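PDB 6IMV: endo-beta-1,2-glucanase from Talaromyces funiculosus, which hydrolyses the beta-1,2-glucosidic linkages of beta-1,2-glucans from within the chain, and represents a new glycoside hydrolase family. Local coordinates for residues 121-124 against 125-129; 174-177 against 178-182; 194-197 against 198-201. One frame throughout, in Å; residues are numbered along the deposited sequence.

Contact 1: residues 121-124 against 125-129; sequences DTKL and QTYLR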
loop_
_atom_site.group_PDB
_atom_site.type_symbol
_atom_site.label_atom_id
_atom_site.label_comp_id
_atom_site.label_asym_id
_atom_site.label_seq_id
_atom_site.Cartn_x
_atom_site.Cartn_y
_atom_site.Cartn_z
ATOM N N ASP A 121 -3.971 0.172 -20.566
ATOM C CA ASP A 121 -4.947 0.414 -21.616
ATOM C C ASP A 121 -6.145 -0.519 -21.418
ATOM O O ASP A 121 -7.284 -0.077 -21.361
ATOM C CB ASP A 121 -4.311 0.253 -22.997
ATOM C CG ASP A 121 -5.247 0.663 -24.125
ATOM O OD1 ASP A 121 -6.393 0.228 -24.100
ATOM O OD2 ASP A 121 -4.829 1.437 -24.995
ATOM N N THR A 122 -5.867 -1.818 -21.297
ATOM C CA THR A 122 -6.905 -2.822 -21.036
ATOM C C THR A 122 -7.670 -2.459 -19.758
ATOM O O THR A 122 -8.896 -2.517 -19.736
ATOM C CB THR A 122 -6.308 -4.231 -20.926
ATOM O OG1 THR A 122 -5.533 -4.464 -22.098
ATOM C CG2 THR A 122 -7.350 -5.315 -20.791
ATOM N N LYS A 123 -6.928 -2.082 -18.708
ATOM C CA LYS A 123 -7.506 -1.766 -17.388
ATOM C C LYS A 123 -8.502 -0.613 -17.519
ATOM O O LYS A 123 -9.610 -0.718 -16.999
ATOM C CB LYS A 123 -6.416 -1.408 -16.372
ATOM C CG LYS A 123 -6.916 -0.968 -15.000
ATOM C CD LYS A 123 -5.821 -0.431 -14.095
ATOM C CE LYS A 123 -4.801 -1.471 -13.676
ATOM N NZ LYS A 123 -5.421 -2.622 -12.985
ATOM N N LEU A 124 -8.105 0.465 -18.214
ATOM C CA LEU A 124 -8.954 1.645 -18.360
ATOM C C LEU A 124 -10.278 1.255 -19.031
ATOM O O LEU A 124 -11.339 1.708 -18.613
ATOM C CB LEU A 124 -8.243 2.724 -19.183
ATOM C CG LEU A 124 -9.050 4.016 -19.370
ATOM C CD1 LEU A 124 -9.530 4.575 -18.029
ATOM C CD2 LEU A 124 -8.245 5.060 -20.108
ATOM N N GLN A 125 -10.196 0.430 -20.082
ATOM C CA GLN A 125 -11.391 -0.048 -20.790
ATOM C C GLN A 125 -12.363 -0.677 -19.771
ATOM O O GLN A 125 -13.552 -0.377 -19.781
ATOM C CB GLN A 125 -11.013 -1.019 -21.912
ATOM C CG GLN A 125 -10.269 -0.351 -23.058
ATOM C CD GLN A 125 -9.880 -1.305 -24.161
ATOM O OE1 GLN A 125 -10.681 -2.099 -24.639
ATOM N NE2 GLN A 125 -8.634 -1.217 -24.592
ATOM N N THR A 126 -11.832 -1.513 -18.868
ATOM C CA THR A 126 -12.621 -2.207 -17.854
ATOM C C THR A 126 -13.239 -1.212 -16.859
ATOM O O THR A 126 -14.430 -1.340 -16.508
ATOM C CB THR A 126 -11.776 -3.257 -17.131
ATOM O OG1 THR A 126 -11.198 -4.105 -18.134
ATOM C CG2 THR A 126 -12.583 -4.061 -16.137
ATOM N N TYR A 127 -12.442 -0.233 -16.404
ATOM C CA TYR A 127 -12.913 0.839 -15.521
ATOM C C TYR A 127 -14.128 1.534 -16.152
ATOM O O TYR A 127 -15.097 1.827 -15.462
ATOM C CB TYR A 127 -11.822 1.885 -15.266
ATOM C CG TYR A 127 -10.817 1.597 -14.173
ATOM C CD1 TYR A 127 -10.308 0.323 -13.946
ATOM C CD2 TYR A 127 -10.301 2.636 -13.415
ATOM C CE1 TYR A 127 -9.357 0.091 -12.960
ATOM C CE2 TYR A 127 -9.351 2.425 -12.427
ATOM C CZ TYR A 127 -8.873 1.148 -12.200
ATOM O OH TYR A 127 -7.937 0.962 -11.229
ATOM N N LEU A 128 -14.050 1.804 -17.464
ATOM C CA LEU A 128 -15.067 2.587 -18.168
ATOM C C LEU A 128 -16.351 1.759 -18.371
ATOM O O LEU A 128 -17.446 2.312 -18.253
ATOM C CB LEU A 128 -14.499 3.092 -19.502
ATOM C CG LEU A 128 -13.382 4.140 -19.413
ATOM C CD1 LEU A 128 -13.077 4.740 -20.777
ATOM C CD2 LEU A 128 -13.707 5.260 -18.437
ATOM N N ARG A 129 -16.225 0.456 -18.650
ATOM C CA ARG A 129 -17.379 -0.462 -18.733
ATOM C C ARG A 129 -18.079 -0.537 -17.368
ATOM O O ARG A 129 -19.310 -0.581 -17.288
ATOM C CB ARG A 129 -16.956 -1.866 -19.184
ATOM C CG ARG A 129 -16.492 -1.965 -20.632
ATOM C CD ARG A 129 -16.423 -3.411 -21.126
ATOM N NE ARG A 129 -15.625 -4.303 -20.280
ATOM C CZ ARG A 129 -14.296 -4.422 -20.328
ATOM N NH1 ARG A 129 -13.587 -3.695 -21.181
ATOM N NH2 ARG A 129 -13.679 -5.284 -19.533
#

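Contact 2: residues 174-177 against 178-182; sequences YAFI and QAAEN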
loop_
_atom_site.group_PDB
_atom_site.type_symbol
_atom_site.label_atom_id
_atom_site.label_comp_id
_atom_site.label_asym_id
_atom_site.label_seq_id
_atom_site.Cartn_x
_atom_site.Cartn_y
_atom_site.Cartn_z
ATOM N N TYR A 174 -2.508 9.635 -10.886
ATOM C CA TYR A 174 -1.901 10.966 -11.028
ATOM C C TYR A 174 -0.412 10.808 -11.379
ATOM O O TYR A 174 0.073 11.406 -12.357
ATOM C CB TYR A 174 -2.149 11.743 -9.733
ATOM C CG TYR A 174 -1.873 13.226 -9.734
ATOM C CD1 TYR A 174 -2.879 14.139 -10.018
ATOM C CD2 TYR A 174 -0.642 13.726 -9.337
ATOM C CE1 TYR A 174 -2.658 15.505 -9.951
ATOM C CE2 TYR A 174 -0.404 15.092 -9.266
ATOM C CZ TYR A 174 -1.412 15.986 -9.582
ATOM O OH TYR A 174 -1.181 17.331 -9.508
ATOM N N ALA A 175 0.293 9.960 -10.619
ATOM C CA ALA A 175 1.714 9.625 -10.875
ATOM C C ALA A 175 1.899 8.995 -12.261
ATOM O O ALA A 175 2.810 9.380 -13.008
ATOM C CB ALA A 175 2.235 8.697 -9.811
ATOM N N PHE A 176 1.064 7.999 -12.574
ATOM C CA PHE A 176 1.196 7.242 -13.809
ATOM C C PHE A 176 1.081 8.182 -15.012
ATOM O O PHE A 176 1.832 8.049 -15.980
ATOM C CB PHE A 176 0.144 6.135 -13.916
ATOM C CG PHE A 176 0.179 5.432 -15.243
ATOM C CD1 PHE A 176 1.075 4.400 -15.471
ATOM C CD2 PHE A 176 -0.646 5.837 -16.283
ATOM C CE1 PHE A 176 1.128 3.772 -16.707
ATOM C CE2 PHE A 176 -0.591 5.209 -17.516
ATOM C CZ PHE A 176 0.287 4.171 -17.724
ATOM N N ILE A 177 0.107 9.091 -14.945
ATOM C CA ILE A 177 -0.136 10.066 -16.005
ATOM C C ILE A 177 1.140 10.875 -16.238
ATOM O O ILE A 177 1.559 11.032 -17.387
ATOM C CB ILE A 177 -1.339 10.967 -15.670
ATOM C CG1 ILE A 177 -2.655 10.208 -15.837
ATOM C CG2 ILE A 177 -1.322 12.257 -16.480
ATOM C CD1 ILE A 177 -3.801 10.823 -15.069
ATOM N N GLN A 178 1.737 11.377 -15.146
ATOM C CA GLN A 178 2.956 12.150 -15.224
ATOM C C GLN A 178 4.082 11.299 -15.842
ATOM O O GLN A 178 4.808 11.781 -16.717
ATOM C CB GLN A 178 3.369 12.689 -13.858
ATOM C CG GLN A 178 4.534 13.657 -13.923
ATOM C CD GLN A 178 4.214 14.862 -14.778
ATOM O OE1 GLN A 178 3.245 15.576 -14.548
ATOM N NE2 GLN A 178 5.023 15.087 -15.798
ATOM N N ALA A 179 4.231 10.055 -15.377
ATOM C CA ALA A 179 5.290 9.169 -15.858
ATOM C C ALA A 179 5.155 8.954 -17.373
ATOM O O ALA A 179 6.131 9.025 -18.102
ATOM C CB ALA A 179 5.244 7.849 -15.125
ATOM N N ALA A 180 3.925 8.681 -17.823
ATOM C CA ALA A 180 3.639 8.402 -19.228
ATOM C C ALA A 180 3.962 9.630 -20.090
ATOM O O ALA A 180 4.579 9.499 -21.149
ATOM C CB ALA A 180 2.206 7.984 -19.387
ATOM N N GLU A 181 3.569 10.818 -19.616
ATOM C CA GLU A 181 3.790 12.063 -20.359
ATOM C C GLU A 181 5.288 12.408 -20.380
ATOM O O GLU A 181 5.777 12.894 -21.397
ATOM C CB GLU A 181 2.894 13.173 -19.808
ATOM C CG GLU A 181 1.434 12.948 -20.166
ATOM C CD GLU A 181 0.413 13.843 -19.483
ATOM O OE1 GLU A 181 0.818 14.719 -18.695
ATOM O OE2 GLU A 181 -0.795 13.653 -19.743
ATOM N N ASN A 182 6.021 12.057 -19.317
ATOM C CA ASN A 182 7.459 12.301 -19.232
ATOM C C ASN A 182 8.245 11.537 -20.311
ATOM O O ASN A 182 9.385 11.900 -20.562
ATOM C CB ASN A 182 8.031 11.935 -17.860
ATOM C CG ASN A 182 7.782 12.992 -16.809
ATOM O OD1 ASN A 182 7.306 14.080 -17.123
ATOM N ND2 ASN A 182 8.098 12.677 -15.559
#

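Contact 3: residues 194-197 against 198-201; sequences KWQT and WMDY. With NAG (2-acetamido-2-deoxy-beta-D-glucopyranose), chain F.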
loop_
_atom_site.group_PDB
_atom_site.type_symbol
_atom_site.label_atom_id
_atom_site.label_comp_id
_atom_site.label_asym_id
_atom_site.label_seq_id
_atom_site.Cartn_x
_atom_site.Cartn_y
_atom_site.Cartn_z
ATOM N N LYS A 194 -6.264 9.676 -21.683
ATOM C CA LYS A 194 -7.481 8.901 -21.412
ATOM C C LYS A 194 -7.612 8.647 -19.902
ATOM O O LYS A 194 -8.697 8.746 -19.352
ATOM C CB LYS A 194 -7.464 7.591 -22.200
ATOM C CG LYS A 194 -7.460 7.741 -23.715
ATOM C CD LYS A 194 -7.233 6.423 -24.417
ATOM C CE LYS A 194 -7.005 6.578 -25.900
ATOM N NZ LYS A 194 -6.959 5.252 -26.555
ATOM N N TRP A 195 -6.486 8.344 -19.239
ATOM C CA TRP A 195 -6.458 8.180 -17.788
ATOM C C TRP A 195 -6.760 9.513 -17.095
ATOM O O TRP A 195 -7.445 9.517 -16.059
ATOM C CB TRP A 195 -5.147 7.551 -17.298
ATOM C CG TRP A 195 -5.201 6.053 -17.315
ATOM C CD1 TRP A 195 -4.643 5.225 -18.244
ATOM C CD2 TRP A 195 -5.926 5.201 -16.410
ATOM N NE1 TRP A 195 -4.950 3.921 -17.971
ATOM C CE2 TRP A 195 -5.732 3.871 -16.849
ATOM C CE3 TRP A 195 -6.719 5.423 -15.280
ATOM C CZ2 TRP A 195 -6.292 2.775 -16.188
ATOM C CZ3 TRP A 195 -7.267 4.338 -14.623
ATOM C CH2 TRP A 195 -7.055 3.033 -15.072
ATOM N N GLN A 196 -6.284 10.625 -17.670
ATOM C CA GLN A 196 -6.545 11.962 -17.122
ATOM C C GLN A 196 -8.066 12.214 -17.121
ATOM O O GLN A 196 -8.620 12.723 -16.143
ATOM C CB GLN A 196 -5.752 13.031 -17.889
ATOM C CG GLN A 196 -5.967 14.461 -17.386
ATOM C CD GLN A 196 -5.138 14.833 -16.175
ATOM O OE1 GLN A 196 -3.914 14.672 -16.148
ATOM N NE2 GLN A 196 -5.799 15.378 -15.159
ATOM N N THR A 197 -8.739 11.817 -18.208
ATOM C CA THR A 197 -10.199 11.946 -18.333
ATOM C C THR A 197 -10.901 11.157 -17.219
ATOM O O THR A 197 -11.840 11.667 -16.593
ATOM C CB THR A 197 -10.661 11.512 -19.727
ATOM O OG1 THR A 197 -10.005 12.406 -20.623
ATOM C CG2 THR A 197 -12.160 11.586 -19.926
ATOM N N TRP A 198 -10.473 9.905 -16.998
ATOM C CA TRP A 198 -11.053 9.078 -15.939
ATOM C C TRP A 198 -10.854 9.780 -14.586
ATOM O O TRP A 198 -11.788 9.958 -13.821
ATOM C CB TRP A 198 -10.466 7.650 -15.935
ATOM C CG TRP A 198 -10.947 6.847 -14.766
ATOM C CD1 TRP A 198 -12.100 6.121 -14.686
ATOM C CD2 TRP A 198 -10.328 6.759 -13.470
ATOM N NE1 TRP A 198 -12.246 5.602 -13.428
ATOM C CE2 TRP A 198 -11.169 5.964 -12.667
ATOM C CE3 TRP A 198 -9.152 7.279 -12.907
ATOM C CZ2 TRP A 198 -10.863 5.666 -11.340
ATOM C CZ3 TRP A 198 -8.850 6.980 -11.596
ATOM C CH2 TRP A 198 -9.702 6.191 -10.824
ATOM N N MET A 199 -9.611 10.188 -14.316
ATOM C CA MET A 199 -9.224 10.774 -13.043
ATOM C C MET A 199 -9.991 12.079 -12.813
ATOM O O MET A 199 -10.453 12.353 -11.691
ATOM C CB MET A 199 -7.721 11.059 -13.038
ATOM C CG MET A 199 -7.177 11.437 -11.696
ATOM S SD MET A 199 -5.391 11.693 -11.752
ATOM C CE MET A 199 -5.300 13.207 -12.708
ATOM N N ASP A 200 -10.132 12.877 -13.874
ATOM C CA ASP A 200 -10.783 14.187 -13.793
ATOM C C ASP A 200 -12.270 14.019 -13.461
ATOM O O ASP A 200 -12.850 14.864 -12.775
ATOM C CB ASP A 200 -10.601 15.009 -15.077
ATOM C CG ASP A 200 -9.211 15.601 -15.242
ATOM O OD1 ASP A 200 -8.466 15.637 -14.249
ATOM O OD2 ASP A 200 -8.879 16.017 -16.372
ATOM N N TYR A 201 -12.886 12.933 -13.934
ATOM C CA TYR A 201 -14.311 12.721 -13.688
ATOM C C TYR A 201 -14.576 12.569 -12.180
ATOM O O TYR A 201 -15.586 13.088 -11.665
ATOM C CB TYR A 201 -14.834 11.536 -14.501
ATOM C CG TYR A 201 -16.280 11.229 -14.222
ATOM C CD1 TYR A 201 -17.278 12.131 -14.559
ATOM C CD2 TYR A 201 -16.648 10.061 -13.575
ATOM C CE1 TYR A 201 -18.611 11.872 -14.285
ATOM C CE2 TYR A 201 -17.976 9.778 -13.307
ATOM C CZ TYR A 201 -18.958 10.690 -13.658
ATOM O OH TYR A 201 -20.255 10.405 -13.366
HETATM C C1 NAG F . -19.082 7.635 -16.313
HETATM C C2 NAG F . -18.408 8.512 -17.344
HETATM C C3 NAG F . -19.138 9.845 -17.427
HETATM C C4 NAG F . -20.623 9.640 -17.691
HETATM C C5 NAG F . -21.158 8.690 -16.640
HETATM C C6 NAG F . -22.649 8.395 -16.778
HETATM C C7 NAG F . -15.994 8.536 -17.734
HETATM C C8 NAG F . -14.666 8.818 -17.098
HETATM N N2 NAG F . -17.038 8.710 -16.951
HETATM O O3 NAG F . -18.540 10.620 -18.451
HETATM O O4 NAG F . -21.322 10.890 -17.602
HETATM O O5 NAG F . -20.422 7.477 -16.742
HETATM O O6 NAG F . -22.779 7.274 -17.659
HETATM O O7 NAG F . -16.079 8.196 -18.893
#

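Contact 1: residues 121-124 against 125-129
Two turns of helix 112-133 make this contact, with Lys-123 and Tyr-127 on the buried side and Asp-121 and Gln-125 on the outer one. Lys-123 and Tyr-127 run side by side in the same direction. The aliphatic part of the lysine lies along one side of the phenol, CG of Lys-123 being 3.4 Å from CE1 of Tyr-127. With CG turned anti to the backbone N (chi1 176°) and the far end of the chain bent, the lysine carries its charge inward. There NZ forms a salt bridge with Glu-83, whose carboxylate also bonds Tyr-127 OH, and reaches Gly-56 O and Gln-86 as well. This shared network satisfies a buried ammonium and probably keeps it charged. At the outer side, NE2 of Gln-125 donates to OD1 of Asp-121 at 2.7 Å, the oxygen lying in the amide plane while the carboxylate is turned 76° from it. The extended glutamine (chi2 179°) spans one turn to the shorter aspartate, a polar pair suited to the more exposed side. CD1 of Leu-124 lies 4.1 Å from CG of Leu-128, and Leu-124 also packs on helix 186-210. The helix backbone holds these pairs in step: Tyr-127 N to Lys-123 O and Leu-128 N to Leu-124 O are each 2.9 Å. Such i to i+4 pairing is characteristic of an amphipathic alpha-helix, here packed between helix 186-210 and strand 57-64.

Contact 2: residues 174-177 against 178-182
Ile-177 lies alongside Glu-181, pointing the same way, with OE2 of Glu-181 3.6 Å from the CG2 methyl of Ile-177. Chi1 of -74° sets CG1 beside the backbone N and leaves CG2 anti to it, which brings that methyl beside the glutamate while CD1 serves the packing on helix 186-210. A branched aliphatic residue suits this boundary, where Met-199 and Gln-196 cover it. On a neighbouring face of the helix, the ring of Phe-176 reaches the methyl of Ala-180 obliquely, CE2 of Phe-176 to CB of Ala-180 at 4.4 Å; it also packs on Val-87, Ala-91 and Ile-94 of helix 80-94. Ala-175, Ala-179 and Ala-180, with only a methyl each, allow close approach to Val-451, Ile-94 and Ala-192 of three neighbouring helices. On the more polar side Gln-178 bends at chi2 (60°) and its NE2 donates to OD1 of Asn-182 at 2.8 Å, approaching from above the carbonyl plane of the asparagine. Asn-182 ND2 in turn bonds Gln-453. Four i+4 to i backbone bonds, from Gln-178 N to Tyr-174 O (3.2 Å) through Glu-181 N to Ile-177 O (3.0 Å), hold the alpha-helix. Largely buried and flanked by helices 80-94, 186-210 and 448-457, it is consistent with the (alpha/alpha)6 barrel of this family.

Contact 3: residues 194-197 against 198-201
One face of the Trp-198 indole receives the edge of Trp-195, whose CZ3 stands 3.8 Å above that plane, toward the rim. The six-membered rings form an offset edge-to-face pair, their centroids 5.6 Å apart and their planes at 73°. Tyr-201 offers one face of its phenol to the N-acetylglucosamine of an attached glycan: the sugar's N2 lies 3.7 Å from CD2 of Tyr-201, and its methyl C8 comes 3.8 Å from CA of Trp-198. An aromatic residue suits this place, since a flat ring can pack along a sugar. On the alpha-helix 186-210 the indoles are thus buried, NE1 of Trp-195 bonding the carbonyl of Met-120, while the tyrosine ring and the backbone at Trp-198 border the sugar. On another side NE2 of Gln-196 donates to OD1 of Asp-200 at 2.8 Å, on the syn side but 29° out of the carboxylate plane, with a weak second bond to OD2. The bend of the glutamine at chi2 (82°) brings its amide over to the aspartate and also against the methyl CE of Met-199, 3.3 Å from NE2 of Gln-196. Asp-200 forms a salt bridge with Lys-203, and OE1 of Gln-196 accepts a bond from Lys-454.

In the fold
Contact 3 lies between the other two: its centre is about 12 Å from each of theirs, whereas contacts 1 and 2, with centres about 17 Å apart, do not touch. Against contact 1, Tyr-127 places CD2 3.5 Å from CE2 of Trp-198, completing a cluster of three rings with Trp-195. Against contact 2, Ile-177 CD1 reaches CE of Met-199 at 3.7 Å. Leu-128 of contact 1 joins Trp-198 and Tyr-201 beside the same glycan, while the Tyr-127 side chain lies about 14 Å from a bound glucose. None of the three contacts contributes a residue to the glucose-binding pocket; they belong to the helical scaffold and its glycosylated surface.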